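PDB 3HUT: putative branched-chain amino acid ABC transporter from Rhodospirillum rubrum ATCC 11170, which probably serves as the solute-binding receptor of an ABC transporter, capturing branched-chain or related amino acids for uptake into the cell. Local coordinates for residues W115-I120 with E327-T332; D137-V142 with A194-Y199; K233-G238 with G343-I348; P240-V245 with L338-G343; V286-A291 with A310-Y315. All blocks are in the same frame, centred on the assembly; numbering follows the deposited sequence.

The five contacts show how chemistry follows position in a two-lobed binding protein. Contacts 1 and 5 are buried and touch one another in the lobe built round the parallel sheet of strand 116-118: contact 1 is rich in charged and hydroxyl groups, while contact 5 is mostly aromatic and aliphatic. Contacts 2, 3 and 4 all reach the mixed sheet of the other lobe. Contact 2 is partly buried and relies on a glutamine amide; contact 3 is an apolar patch at the surface; contact 4, sharing Gly-343 with it, is held by a carboxylate and backbone bonds. Strand 331-341 serves both contacts 1 and 4, whose centres lie about 33 Å apart.

Contact 1 of 5, residues W115-I120 with E327-T332; sequences WQFRAI and ETRETT
Arg-329 lays its CG and CD methylenes against the ring of Phe-117, CG coming within 3.6 Å of Phe-117 CE1. The aliphatic stem, not the flat charged group, does the touching, and the guanidinium plane stands 88° from that of the ring. Beyond the ring the chain bends at chi3 (-68°), and the turn carries NH1 to Gln-116 O, to which it donates at 2.8 Å. That oxygen sits at the guanidinium edge, near its plane, though the bond is noticeably bent; NH1 also donates to Ile-110 O.

A second arginine faces the other way across the interface. Arg-118 NH1 forms a salt bridge with Glu-330 OE2 at 2.9 Å, using the syn lone pair of that oxygen, with guanidinium and carboxylate nearly coplanar (19° apart). Glu-330 OE2 has a second donor, Thr-331 N at 3.1 Å, which comes from above the carboxylate plane. Because Arg-118 NE and NH2 are bound by the carbonyls of Ala-104 and His-106, the guanidinium is fixed in its rotation. Thr-331 OG1 donates to Arg-118 O at 2.5 Å and also receives a bond from a water that links Arg-118 N with Arg-329 O. Nearby, Ile-120 O is buried against Thr-331 CB without a polar partner.

Strand 116-118 is an outer strand of the parallel sheet, whereas strand 331-341 runs on into the mixed sheet of the other lobe. Helix 302-310 packs on Phe-117, helix 277-296 meets Ala-119 and Ile-120, and strand 322-324 lies against Thr-331.

Contact 2 of 5, residues D137-V142 with A194-Y199; sequences DGFTSV and APQAIY
Gln-196 reaches across to the loop at Thr-140 and accepts from two successive backbone amides with one oxygen. Its OE1 takes an almost straight bond (174°) from Thr-140 N at 2.7 Å and a longer one from Ser-141 N, which approaches from above the amide plane. The side chain can span this gap because it is extended beyond CG (chi2 174°). At its root, Gln-196 N is shared between Ser-141 O, at 3.1 Å, and Ser-141 OG.

Packing is closest beneath these polar bonds. Ala-197 CB sits over one face of the Phe-139 ring, 3.9 Å from its centroid, in a CH-pi contact, while Gln-196 CB lies at the ring edge. Val-142 presses CG2 to within 3.0 Å of Ala-197 O, and its CA makes a CA-H...O contact with the same oxygen. The outer side is looser and wet: a water joins Gly-138 O, Thr-140 OG1 and Gln-196 NE2, so the outer end of the amide is held through solvent. Gly-138, with positive phi, is the C-prime residue of the Schellman motif ending helix 126-136.

Strands 141-147 and 197-201 are parallel neighbours in the mixed sheet, and the contact lies where both begin. Met-134 of helix 126-136 touches Val-142 and Ala-197, helix 150-165 packs on Val-142, and helix 184-193 lies against Pro-195 and Ile-198.

Contact 3 of 5, residues K233-G238 with G343-I348; sequences KFIDLG and GDFRVI
Ile-235 drives its CD1 methyl into the angle between the backbone of Asp-344 and the ring of Phe-345. Its CG1 lies beside the backbone N (chi1 -61°) and the chain runs on extended, which carries the methyl to 3.4 Å from Asp-344 CA and against Gly-343 O. Over the ring it makes a CH-pi contact, 4.2 Å from the Phe-345 centroid and 21° off the ring normal, displaced toward the rim. On the same residue CG2 brushes the Gly-343 carbonyl, so both branches of the isoleucine are used. Phe-234 adds a lighter touch, its CD2 lying 4.2 Å from Phe-345 CE1, with the two side chains crossing at about a right angle.

Behind this first shell, Phe-234 is backed by Leu-211 of helix 204-216 and by Val-242 and Val-245. Phe-345 is held on the strand side by Val-340 and by an edge-to-face contact with Tyr-230, and Asp-344 OD1 accepts a bond from Phe-345 N at 2.7 Å. The helical segment 233-238 lies across strand 344-347, at the end of the mixed sheet, the two short axes 9.2 Å apart at their closest.

No hydrogen bond joins the two segments, which implies that shape and burial of carbon, rather than directional bonding, hold the helix against this surface strand.

Contact 4 of 5, residues P240-V245 with L338-G343; sequences PAVEGV and LVVREG
Glu-243 grips two consecutive backbone amides with its carboxylate. Glu-243 OE1 accepts from Glu-342 N at 2.6 Å through its syn lone pair, and Glu-243 OE2 accepts from Gly-343 N at 2.9 Å, also on the syn side but out of the carboxylate plane. A bend at chi2 (-73°) brings the group round to the residues that follow the strand. A water donates to Glu-243 OE1 and accepts from Arg-341 NH1, two atoms 4.5 Å apart and too far for a direct salt bridge. Replacing Glu-243 by an alanine would probably leave the amides of Glu-342 and Gly-343 without these acceptors and set this stretch freer to move.

Residues Val-242 to Val-245 form a type II beta turn leading into strand 246-249, the antiparallel neighbour of strand 331-341 in the mixed sheet. Two backbone bonds prepare that pairing: Gly-244 N to Val-340 O at 2.7 Å, and Val-340 N to Val-245 O at 3.0 Å. Gly-244 takes up positive phi (91°) at the third position of the turn, and the Arg-341 guanidinium lays one face over it.

Val-340 fills the inner side, its CB 3.3 Å from Val-242 O. Its CG1 meets Val-242 CG2 and its CG2 meets Val-245 CB, while Phe-345 and Leu-211 extend the apolar layer on to strand 344-347 and helix 204-216.

Contact 5 of 5, residues V286-A291 with A310-Y315; sequences VGIMLA and AATDRY
Tyr-315 reaches from its strand to the side of helix 277-296, and its ring lies over Ile-288. CB points toward the helix without touching it, and with CG anti to the backbone N (chi1 -173°) the ring is carried on to the helix. CG is the first atom to touch, 3.7 Å from Ile-288 CG1. Next, Tyr-315 CD2 comes to 3.6 Å from the same Ile-288 CG1 and is also near Ile-288 CD1. The methylene is in fact centred over the ring, 3.6 Å from the centroid and only 11° off the normal, a close CH-pi contact. Along the opposite border, CE1 meets the carbonyl of Gly-287, and Ala-291 CB approaches that atom at the ring edge. CZ reaches Gly-287 C and Ile-288 N, and the tip ends with OH 3.2 Å from Gly-287 CA.

The missing side chain at Gly-287 makes this approach possible: a CB there would fall 2.0 Å from Tyr-315 OH. The arrangement belongs to the lobe of the periplasmic binding protein fold in which helix 277-296 lies beside the parallel sheet, its Met-289 (modelled as selenomethionine) and Leu-290 touching Leu-7 of strand 5-11. A leucine in place of Tyr-315 would probably leave Gly-287 without the ring that covers it and open a gap beside Ile-288.

Earlier in the same loop, Thr-312 OG1 lies 3.7 Å from Ile-288 CG2, the two side chains crossing at about a right angle. That hydroxyl is hydrogen-bonded to Leu-309 O and also accepts from a water, which donates as well to Ile-288 O at 2.8 Å. Phe-324 of strand 322-324 packs against both Ile-288 and Thr-312.

Contact 1 of 5, residues W115-I120 with E327-T332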
# COMPACT_ATOMS: atom_id res chain seq x y z
N TRP A 115 -14.89 -10.17 8.47
CA TRP A 115 -13.80 -10.16 9.44
C TRP A 115 -12.43 -9.75 8.91
O TRP A 115 -11.49 -9.62 9.69
CB TRP A 115 -13.71 -11.53 10.12
CG TRP A 115 -15.00 -11.91 10.78
CD1 TRP A 115 -16.11 -12.41 10.16
CD2 TRP A 115 -15.35 -11.74 12.16
NE1 TRP A 115 -17.14 -12.55 11.08
CE2 TRP A 115 -16.70 -12.14 12.31
CE3 TRP A 115 -14.66 -11.27 13.28
CZ2 TRP A 115 -17.37 -12.10 13.54
CZ3 TRP A 115 -15.33 -11.22 14.51
CH2 TRP A 115 -16.67 -11.64 14.62
N GLN A 116 -12.31 -9.54 7.60
CA GLN A 116 -11.04 -9.15 6.99
C GLN A 116 -10.85 -7.65 6.83
O GLN A 116 -11.79 -6.92 6.48
CB GLN A 116 -10.86 -9.81 5.62
CG GLN A 116 -10.32 -11.24 5.66
CD GLN A 116 -11.27 -12.20 6.34
OE1 GLN A 116 -12.45 -12.27 5.98
NE2 GLN A 116 -10.76 -12.95 7.31
N PHE A 117 -9.63 -7.20 7.08
CA PHE A 117 -9.27 -5.79 6.95
C PHE A 117 -7.85 -5.74 6.39
O PHE A 117 -7.08 -6.67 6.57
CB PHE A 117 -9.30 -5.10 8.32
CG PHE A 117 -10.65 -5.13 8.98
CD1 PHE A 117 -11.61 -4.16 8.69
CD2 PHE A 117 -10.99 -6.15 9.86
CE1 PHE A 117 -12.87 -4.21 9.27
CE2 PHE A 117 -12.25 -6.21 10.44
CZ PHE A 117 -13.19 -5.24 10.15
N ARG A 118 -7.52 -4.65 5.70
CA ARG A 118 -6.19 -4.48 5.11
C ARG A 118 -5.69 -3.07 5.38
O ARG A 118 -6.47 -2.10 5.35
CB ARG A 118 -6.24 -4.73 3.60
CG ARG A 118 -7.37 -3.99 2.89
CD ARG A 118 -7.08 -3.76 1.42
NE ARG A 118 -6.80 -5.01 0.73
CZ ARG A 118 -7.60 -5.59 -0.16
NH1 ARG A 118 -8.76 -5.04 -0.48
NH2 ARG A 118 -7.24 -6.74 -0.70
N ALA A 119 -4.39 -2.94 5.64
CA ALA A 119 -3.80 -1.64 5.91
C ALA A 119 -3.42 -0.95 4.61
O ALA A 119 -3.31 0.27 4.55
CB ALA A 119 -2.58 -1.80 6.80
N ILE A 120 -3.22 -1.75 3.57
CA ILE A 120 -2.83 -1.25 2.25
C ILE A 120 -4.09 -1.06 1.40
O ILE A 120 -5.17 -1.50 1.79
CB ILE A 120 -1.89 -2.26 1.57
CG1 ILE A 120 -1.19 -1.62 0.36
CG2 ILE A 120 -2.68 -3.47 1.12
CD1 ILE A 120 -0.03 -2.47 -0.17
N GLU A 327 -19.30 0.29 4.75
CA GLU A 327 -20.07 -0.76 4.12
C GLU A 327 -19.21 -1.95 3.67
O GLU A 327 -19.46 -3.08 4.07
CB GLU A 327 -20.85 -0.19 2.92
CG GLU A 327 -21.67 -1.23 2.17
CD GLU A 327 -22.65 -0.62 1.17
OE1 GLU A 327 -23.49 0.21 1.57
OE2 GLU A 327 -22.58 -1.00 -0.02
N THR A 328 -18.17 -1.68 2.88
CA THR A 328 -17.32 -2.74 2.35
C THR A 328 -16.05 -3.08 3.13
O THR A 328 -15.46 -4.15 2.92
CB THR A 328 -16.85 -2.40 0.94
OG1 THR A 328 -16.03 -1.23 1.00
CG2 THR A 328 -18.05 -2.13 0.02
N ARG A 329 -15.62 -2.17 4.01
CA ARG A 329 -14.39 -2.34 4.79
C ARG A 329 -13.17 -2.09 3.91
O ARG A 329 -12.04 -2.29 4.35
CB ARG A 329 -14.30 -3.75 5.39
CG ARG A 329 -15.25 -3.99 6.56
CD ARG A 329 -15.37 -5.49 6.87
NE ARG A 329 -16.06 -6.20 5.80
CZ ARG A 329 -15.46 -6.98 4.90
NH1 ARG A 329 -14.14 -7.16 4.93
NH2 ARG A 329 -16.18 -7.56 3.95
N GLU A 330 -13.38 -1.67 2.67
CA GLU A 330 -12.27 -1.41 1.76
C GLU A 330 -11.47 -0.21 2.25
O GLU A 330 -12.03 0.77 2.76
CB GLU A 330 -12.77 -1.16 0.33
CG GLU A 330 -11.66 -1.10 -0.70
CD GLU A 330 -10.79 -2.34 -0.69
OE1 GLU A 330 -11.26 -3.41 -1.14
OE2 GLU A 330 -9.64 -2.25 -0.21
N THR A 331 -10.15 -0.27 2.08
CA THR A 331 -9.26 0.79 2.54
C THR A 331 -9.03 1.91 1.52
O THR A 331 -8.75 1.65 0.36
CB THR A 331 -7.88 0.21 2.93
OG1 THR A 331 -8.07 -0.86 3.87
CG2 THR A 331 -7.01 1.28 3.58
N THR A 332 -9.16 3.15 1.98
CA THR A 332 -8.91 4.31 1.14
C THR A 332 -7.94 5.18 1.93
O THR A 332 -7.92 5.13 3.17
CB THR A 332 -10.19 5.12 0.81
OG1 THR A 332 -10.83 5.53 2.03
CG2 THR A 332 -11.16 4.27 -0.02
O HOH W 1 -9.57 -2.81 5.47

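Contact 2 of 5, residues D137-V142 with A194-Y199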
# COMPACT_ATOMS: atom_id res chain seq x y z
N ASP A 137 -5.64 19.40 -12.58
CA ASP A 137 -4.53 20.19 -13.11
C ASP A 137 -4.83 20.75 -14.50
O ASP A 137 -3.95 21.33 -15.14
CB ASP A 137 -3.24 19.35 -13.14
CG ASP A 137 -2.60 19.23 -11.78
OD1 ASP A 137 -3.14 19.83 -10.82
OD2 ASP A 137 -1.56 18.54 -11.64
N GLY A 138 -6.06 20.55 -14.96
CA GLY A 138 -6.46 21.11 -16.25
C GLY A 138 -6.40 20.26 -17.50
O GLY A 138 -6.72 20.74 -18.58
N PHE A 139 -6.01 18.99 -17.37
CA PHE A 139 -5.91 18.12 -18.53
C PHE A 139 -7.25 17.55 -18.96
O PHE A 139 -8.09 17.21 -18.12
CB PHE A 139 -4.92 16.99 -18.24
CG PHE A 139 -3.52 17.48 -18.02
CD1 PHE A 139 -2.76 17.96 -19.09
CD2 PHE A 139 -2.97 17.50 -16.74
CE1 PHE A 139 -1.48 18.47 -18.88
CE2 PHE A 139 -1.69 18.01 -16.52
CZ PHE A 139 -0.94 18.50 -17.60
N THR A 140 -7.44 17.45 -20.27
CA THR A 140 -8.67 16.91 -20.83
C THR A 140 -8.41 15.80 -21.83
O THR A 140 -9.34 15.12 -22.27
CB THR A 140 -9.50 18.02 -21.51
OG1 THR A 140 -8.68 18.72 -22.45
CG2 THR A 140 -10.03 18.99 -20.48
N SER A 141 -7.14 15.62 -22.21
CA SER A 141 -6.77 14.55 -23.14
C SER A 141 -5.43 13.99 -22.69
O SER A 141 -4.48 14.73 -22.46
CB SER A 141 -6.64 15.08 -24.57
OG SER A 141 -5.42 15.77 -24.74
N VAL A 142 -5.36 12.67 -22.55
CA VAL A 142 -4.13 12.05 -22.10
C VAL A 142 -3.81 10.76 -22.84
O VAL A 142 -4.67 10.16 -23.50
CB VAL A 142 -4.22 11.74 -20.58
CG1 VAL A 142 -5.28 10.67 -20.35
CG2 VAL A 142 -2.87 11.30 -20.03
N ALA A 194 -1.18 13.79 -30.35
CA ALA A 194 -0.94 15.02 -29.59
C ALA A 194 -1.67 15.16 -28.25
O ALA A 194 -2.31 16.18 -27.99
CB ALA A 194 -1.25 16.23 -30.47
N PRO A 195 -1.57 14.15 -27.38
CA PRO A 195 -2.25 14.28 -26.09
C PRO A 195 -1.59 15.41 -25.29
O PRO A 195 -0.47 15.80 -25.61
CB PRO A 195 -2.04 12.91 -25.45
CG PRO A 195 -0.71 12.48 -26.01
CD PRO A 195 -0.83 12.88 -27.46
N GLN A 196 -2.27 15.93 -24.28
CA GLN A 196 -1.72 17.01 -23.46
C GLN A 196 -0.75 16.46 -22.41
O GLN A 196 0.15 17.16 -21.96
CB GLN A 196 -2.83 17.78 -22.75
CG GLN A 196 -3.90 18.36 -23.65
CD GLN A 196 -5.02 18.98 -22.85
OE1 GLN A 196 -5.46 18.41 -21.85
NE2 GLN A 196 -5.50 20.14 -23.29
N ALA A 197 -0.95 15.21 -22.02
CA ALA A 197 -0.09 14.60 -21.02
C ALA A 197 -0.08 13.09 -21.13
O ALA A 197 -0.86 12.51 -21.89
CB ALA A 197 -0.55 15.02 -19.62
N ILE A 198 0.80 12.47 -20.36
CA ILE A 198 0.95 11.02 -20.36
C ILE A 198 0.84 10.45 -18.95
O ILE A 198 1.42 11.00 -18.01
CB ILE A 198 2.33 10.62 -20.93
CG1 ILE A 198 2.51 11.19 -22.33
CG2 ILE A 198 2.48 9.09 -20.94
CD1 ILE A 198 3.90 10.99 -22.91
N TYR A 199 0.09 9.36 -18.81
CA TYR A 199 -0.04 8.70 -17.52
C TYR A 199 0.59 7.32 -17.67
O TYR A 199 0.18 6.55 -18.54
CB TYR A 199 -1.50 8.54 -17.10
CG TYR A 199 -1.62 7.82 -15.77
CD1 TYR A 199 -1.22 8.45 -14.59
CD2 TYR A 199 -2.05 6.50 -15.70
CE1 TYR A 199 -1.24 7.78 -13.36
CE2 TYR A 199 -2.08 5.81 -14.47
CZ TYR A 199 -1.67 6.46 -13.31
OH TYR A 199 -1.68 5.80 -12.10
O HOH W 2 -7.62 20.77 -21.18

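Contact 3 of 5, residues K233-G238 with G343-I348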
# COMPACT_ATOMS: atom_id res chain seq x y z
N LYS A 233 15.75 4.30 -7.37
CA LYS A 233 16.22 3.71 -8.63
C LYS A 233 15.59 4.38 -9.84
O LYS A 233 16.19 4.41 -10.91
CB LYS A 233 15.95 2.20 -8.65
CG LYS A 233 16.72 1.44 -7.58
CD LYS A 233 16.42 -0.05 -7.57
CE LYS A 233 17.12 -0.80 -8.70
NZ LYS A 233 16.53 -0.58 -10.06
N PHE A 234 14.39 4.93 -9.68
CA PHE A 234 13.72 5.60 -10.78
C PHE A 234 14.60 6.76 -11.25
O PHE A 234 14.76 6.99 -12.45
CB PHE A 234 12.35 6.13 -10.35
CG PHE A 234 11.57 6.80 -11.45
CD1 PHE A 234 11.35 6.15 -12.66
CD2 PHE A 234 11.03 8.07 -11.27
CE1 PHE A 234 10.60 6.74 -13.68
CE2 PHE A 234 10.28 8.68 -12.27
CZ PHE A 234 10.06 8.02 -13.48
N ILE A 235 15.19 7.45 -10.29
CA ILE A 235 16.06 8.58 -10.59
C ILE A 235 17.45 8.10 -11.02
O ILE A 235 18.04 8.65 -11.95
CB ILE A 235 16.17 9.51 -9.36
CG1 ILE A 235 14.77 10.06 -9.03
CG2 ILE A 235 17.16 10.64 -9.64
CD1 ILE A 235 14.70 10.83 -7.73
N ASP A 236 17.98 7.09 -10.35
CA ASP A 236 19.30 6.58 -10.72
C ASP A 236 19.27 6.03 -12.14
O ASP A 236 20.25 6.14 -12.87
CB ASP A 236 19.76 5.47 -9.77
CG ASP A 236 19.89 5.93 -8.34
OD1 ASP A 236 20.34 7.07 -8.11
OD2 ASP A 236 19.54 5.14 -7.44
N LEU A 237 18.14 5.45 -12.53
CA LEU A 237 17.98 4.87 -13.86
C LEU A 237 17.58 5.87 -14.94
O LEU A 237 17.95 5.71 -16.10
CB LEU A 237 16.95 3.75 -13.82
CG LEU A 237 17.30 2.50 -13.00
CD1 LEU A 237 16.10 1.57 -12.95
CD2 LEU A 237 18.52 1.79 -13.63
N GLY A 238 16.80 6.88 -14.57
CA GLY A 238 16.35 7.85 -15.55
C GLY A 238 17.10 9.17 -15.64
O GLY A 238 17.07 9.83 -16.67
N GLY A 343 16.86 15.75 -8.89
CA GLY A 343 17.33 14.47 -8.40
C GLY A 343 16.69 13.80 -7.20
O GLY A 343 17.28 12.88 -6.63
N ASP A 344 15.50 14.24 -6.81
CA ASP A 344 14.83 13.59 -5.69
C ASP A 344 13.34 13.88 -5.74
O ASP A 344 12.90 14.82 -6.42
CB ASP A 344 15.40 14.06 -4.35
CG ASP A 344 15.21 13.04 -3.23
OD1 ASP A 344 14.42 12.09 -3.39
OD2 ASP A 344 15.87 13.20 -2.18
N PHE A 345 12.56 13.07 -5.03
CA PHE A 345 11.12 13.25 -4.98
C PHE A 345 10.81 14.40 -4.02
O PHE A 345 11.33 14.45 -2.90
CB PHE A 345 10.45 11.96 -4.50
CG PHE A 345 10.70 10.79 -5.40
CD1 PHE A 345 9.97 10.64 -6.58
CD2 PHE A 345 11.67 9.84 -5.09
CE1 PHE A 345 10.21 9.56 -7.43
CE2 PHE A 345 11.91 8.76 -5.93
CZ PHE A 345 11.18 8.62 -7.10
N ARG A 346 9.96 15.32 -4.46
CA ARG A 346 9.59 16.48 -3.66
C ARG A 346 8.11 16.48 -3.33
O ARG A 346 7.27 16.19 -4.18
CB ARG A 346 9.95 17.77 -4.40
CG ARG A 346 11.43 17.93 -4.73
CD ARG A 346 12.26 17.94 -3.45
NE ARG A 346 13.66 18.31 -3.66
CZ ARG A 346 14.52 17.62 -4.40
NH1 ARG A 346 14.12 16.51 -5.00
NH2 ARG A 346 15.78 18.02 -4.53
N VAL A 347 7.77 16.80 -2.09
CA VAL A 347 6.37 16.87 -1.70
C VAL A 347 5.82 18.16 -2.30
O VAL A 347 6.31 19.26 -2.00
CB VAL A 347 6.21 16.89 -0.16
CG1 VAL A 347 4.74 16.99 0.20
CG2 VAL A 347 6.82 15.63 0.44
N ILE A 348 4.82 18.03 -3.16
CA ILE A 348 4.21 19.19 -3.82
C ILE A 348 3.46 20.09 -2.84
O ILE A 348 3.69 21.32 -2.87
CB ILE A 348 3.25 18.74 -4.94
CG1 ILE A 348 4.03 18.03 -6.04
CG2 ILE A 348 2.50 19.94 -5.50
CD1 ILE A 348 3.17 17.47 -7.15

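Contact 4 of 5, residues P240-V245 with L338-G343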
# COMPACT_ATOMS: atom_id res chain seq x y z
N PRO A 240 18.26 12.90 -15.78
CA PRO A 240 17.55 14.08 -16.28
C PRO A 240 16.18 13.79 -16.91
O PRO A 240 15.27 14.61 -16.81
CB PRO A 240 18.53 14.67 -17.30
CG PRO A 240 19.87 14.32 -16.70
CD PRO A 240 19.66 12.88 -16.26
N ALA A 241 16.05 12.64 -17.55
CA ALA A 241 14.80 12.29 -18.22
C ALA A 241 13.58 12.16 -17.31
O ALA A 241 12.45 12.28 -17.78
CB ALA A 241 14.98 11.00 -19.03
N VAL A 242 13.78 11.92 -16.02
CA VAL A 242 12.64 11.77 -15.12
C VAL A 242 12.29 13.04 -14.34
O VAL A 242 11.35 13.05 -13.54
CB VAL A 242 12.83 10.59 -14.13
CG1 VAL A 242 12.94 9.28 -14.92
CG2 VAL A 242 14.07 10.80 -13.26
N GLU A 243 13.03 14.12 -14.59
CA GLU A 243 12.75 15.38 -13.91
C GLU A 243 11.35 15.84 -14.30
O GLU A 243 10.99 15.80 -15.48
CB GLU A 243 13.77 16.45 -14.33
CG GLU A 243 15.15 16.26 -13.73
CD GLU A 243 15.19 16.61 -12.25
OE1 GLU A 243 14.93 17.78 -11.92
OE2 GLU A 243 15.49 15.72 -11.44
N GLY A 244 10.56 16.27 -13.32
CA GLY A 244 9.22 16.73 -13.62
C GLY A 244 8.13 15.68 -13.57
O GLY A 244 6.95 16.02 -13.60
N VAL A 245 8.50 14.40 -13.48
CA VAL A 245 7.49 13.34 -13.41
C VAL A 245 6.73 13.47 -12.09
O VAL A 245 7.32 13.72 -11.04
CB VAL A 245 8.13 11.93 -13.51
CG1 VAL A 245 7.07 10.85 -13.30
CG2 VAL A 245 8.77 11.75 -14.89
N LEU A 338 3.75 13.96 -5.32
CA LEU A 338 5.17 14.28 -5.42
C LEU A 338 5.57 14.63 -6.85
O LEU A 338 4.85 14.35 -7.80
CB LEU A 338 6.00 13.08 -4.97
CG LEU A 338 5.67 12.42 -3.63
CD1 LEU A 338 6.40 11.09 -3.52
CD2 LEU A 338 6.08 13.35 -2.49
N VAL A 339 6.74 15.25 -6.98
CA VAL A 339 7.28 15.59 -8.29
C VAL A 339 8.78 15.38 -8.17
O VAL A 339 9.38 15.62 -7.12
CB VAL A 339 7.00 17.07 -8.70
CG1 VAL A 339 7.73 18.03 -7.78
CG2 VAL A 339 7.42 17.29 -10.15
N VAL A 340 9.39 14.89 -9.25
CA VAL A 340 10.82 14.67 -9.27
C VAL A 340 11.45 15.99 -9.65
O VAL A 340 11.19 16.51 -10.73
CB VAL A 340 11.22 13.62 -10.32
CG1 VAL A 340 12.75 13.47 -10.35
CG2 VAL A 340 10.56 12.28 -10.01
N ARG A 341 12.26 16.56 -8.77
CA ARG A 341 12.91 17.82 -9.08
C ARG A 341 14.31 17.82 -8.48
O ARG A 341 14.50 17.52 -7.31
CB ARG A 341 12.11 19.01 -8.53
CG ARG A 341 12.51 20.34 -9.15
CD ARG A 341 12.27 20.33 -10.67
NE ARG A 341 10.86 20.31 -11.03
CZ ARG A 341 10.40 20.12 -12.26
NH1 ARG A 341 11.24 19.92 -13.27
NH2 ARG A 341 9.09 20.14 -12.50
N GLU A 342 15.29 18.14 -9.32
CA GLU A 342 16.68 18.17 -8.90
C GLU A 342 17.16 16.88 -8.25
O GLU A 342 17.78 16.90 -7.20
CB GLU A 342 16.92 19.35 -7.96
CG GLU A 342 16.77 20.70 -8.65
CD GLU A 342 17.00 21.87 -7.71
OE1 GLU A 342 18.06 21.88 -7.05
OE2 GLU A 342 16.14 22.77 -7.65
N GLY A 343 16.86 15.75 -8.89
CA GLY A 343 17.33 14.47 -8.40
C GLY A 343 16.69 13.80 -7.20
O GLY A 343 17.28 12.88 -6.63
O HOH W 3 14.31 19.86 -13.56

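Contact 5 of 5, residues V286-A291 with A310-Y315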
# COMPACT_ATOMS: atom_id res chain seq x y z
N VAL A 286 -0.24 -2.49 12.75
CA VAL A 286 -0.18 -2.70 14.19
C VAL A 286 -0.85 -1.53 14.93
O VAL A 286 -1.63 -1.73 15.86
CB VAL A 286 1.28 -2.85 14.68
CG1 VAL A 286 1.33 -2.89 16.19
CG2 VAL A 286 1.89 -4.13 14.10
N GLY A 287 -0.53 -0.31 14.50
CA GLY A 287 -1.13 0.86 15.13
C GLY A 287 -2.64 0.91 14.98
O GLY A 287 -3.35 1.28 15.92
N ILE A 288 -3.13 0.55 13.81
CA ILE A 288 -4.57 0.54 13.57
C ILE A 288 -5.24 -0.47 14.51
O ILE A 288 -6.28 -0.19 15.11
CB ILE A 288 -4.89 0.17 12.10
CG1 ILE A 288 -4.48 1.33 11.18
CG2 ILE A 288 -6.39 -0.14 11.94
CD1 ILE A 288 -4.62 1.04 9.69
N MSE A 289 -4.62 -1.64 14.62
CA MSE A 289 -5.14 -2.70 15.49
C MSE A 289 -5.15 -2.26 16.95
O MSE A 289 -6.17 -2.39 17.64
CB MSE A 289 -4.28 -3.96 15.33
CG MSE A 289 -4.71 -5.14 16.19
SE MSE A 289 -6.44 -5.86 15.68
CE MSE A 289 -5.87 -7.01 14.23
N LEU A 290 -4.03 -1.73 17.43
CA LEU A 290 -3.92 -1.29 18.81
C LEU A 290 -4.91 -0.19 19.15
O LEU A 290 -5.51 -0.19 20.23
CB LEU A 290 -2.49 -0.84 19.11
CG LEU A 290 -1.44 -1.96 19.10
CD1 LEU A 290 -0.03 -1.38 19.23
CD2 LEU A 290 -1.73 -2.93 20.24
N ALA A 291 -5.09 0.76 18.25
CA ALA A 291 -6.04 1.84 18.50
C ALA A 291 -7.44 1.24 18.66
O ALA A 291 -8.21 1.66 19.52
CB ALA A 291 -6.02 2.85 17.35
N ALA A 310 -13.44 -1.99 12.17
CA ALA A 310 -14.28 -1.49 11.08
C ALA A 310 -14.57 0.00 11.23
O ALA A 310 -14.88 0.67 10.25
CB ALA A 310 -15.59 -2.27 11.05
N ALA A 311 -14.46 0.51 12.46
CA ALA A 311 -14.72 1.93 12.74
C ALA A 311 -13.57 2.86 12.30
O ALA A 311 -13.72 4.08 12.30
CB ALA A 311 -15.01 2.12 14.22
N THR A 312 -12.43 2.27 11.95
CA THR A 312 -11.27 3.05 11.51
C THR A 312 -11.74 4.00 10.41
O THR A 312 -12.18 3.56 9.35
CB THR A 312 -10.16 2.14 10.96
OG1 THR A 312 -9.80 1.18 11.96
CG2 THR A 312 -8.93 2.95 10.59
N ASP A 313 -11.62 5.30 10.66
CA ASP A 313 -12.11 6.27 9.70
C ASP A 313 -11.13 7.37 9.31
O ASP A 313 -11.16 7.86 8.19
CB ASP A 313 -13.37 6.91 10.28
CG ASP A 313 -14.12 7.77 9.28
OD1 ASP A 313 -14.79 7.20 8.40
OD2 ASP A 313 -14.03 9.00 9.38
N ARG A 314 -10.26 7.75 10.23
CA ARG A 314 -9.34 8.85 10.02
C ARG A 314 -7.99 8.58 10.71
O ARG A 314 -7.42 9.45 11.34
CB ARG A 314 -10.03 10.11 10.57
CG ARG A 314 -9.20 11.36 10.77
CD ARG A 314 -9.34 12.36 9.62
NE ARG A 314 -8.64 13.61 9.91
CZ ARG A 314 -7.46 13.69 10.52
NH1 ARG A 314 -6.84 12.58 10.91
NH2 ARG A 314 -6.89 14.87 10.73
N TYR A 315 -7.49 7.36 10.57
CA TYR A 315 -6.23 6.98 11.19
C TYR A 315 -5.05 7.76 10.59
O TYR A 315 -4.82 7.71 9.39
CB TYR A 315 -5.98 5.48 11.02
CG TYR A 315 -4.76 4.99 11.77
CD1 TYR A 315 -4.82 4.75 13.14
CD2 TYR A 315 -3.54 4.80 11.11
CE1 TYR A 315 -3.68 4.34 13.85
CE2 TYR A 315 -2.40 4.39 11.81
CZ TYR A 315 -2.48 4.17 13.18
OH TYR A 315 -1.36 3.78 13.87
O HOH W 4 -8.22 1.69 14.26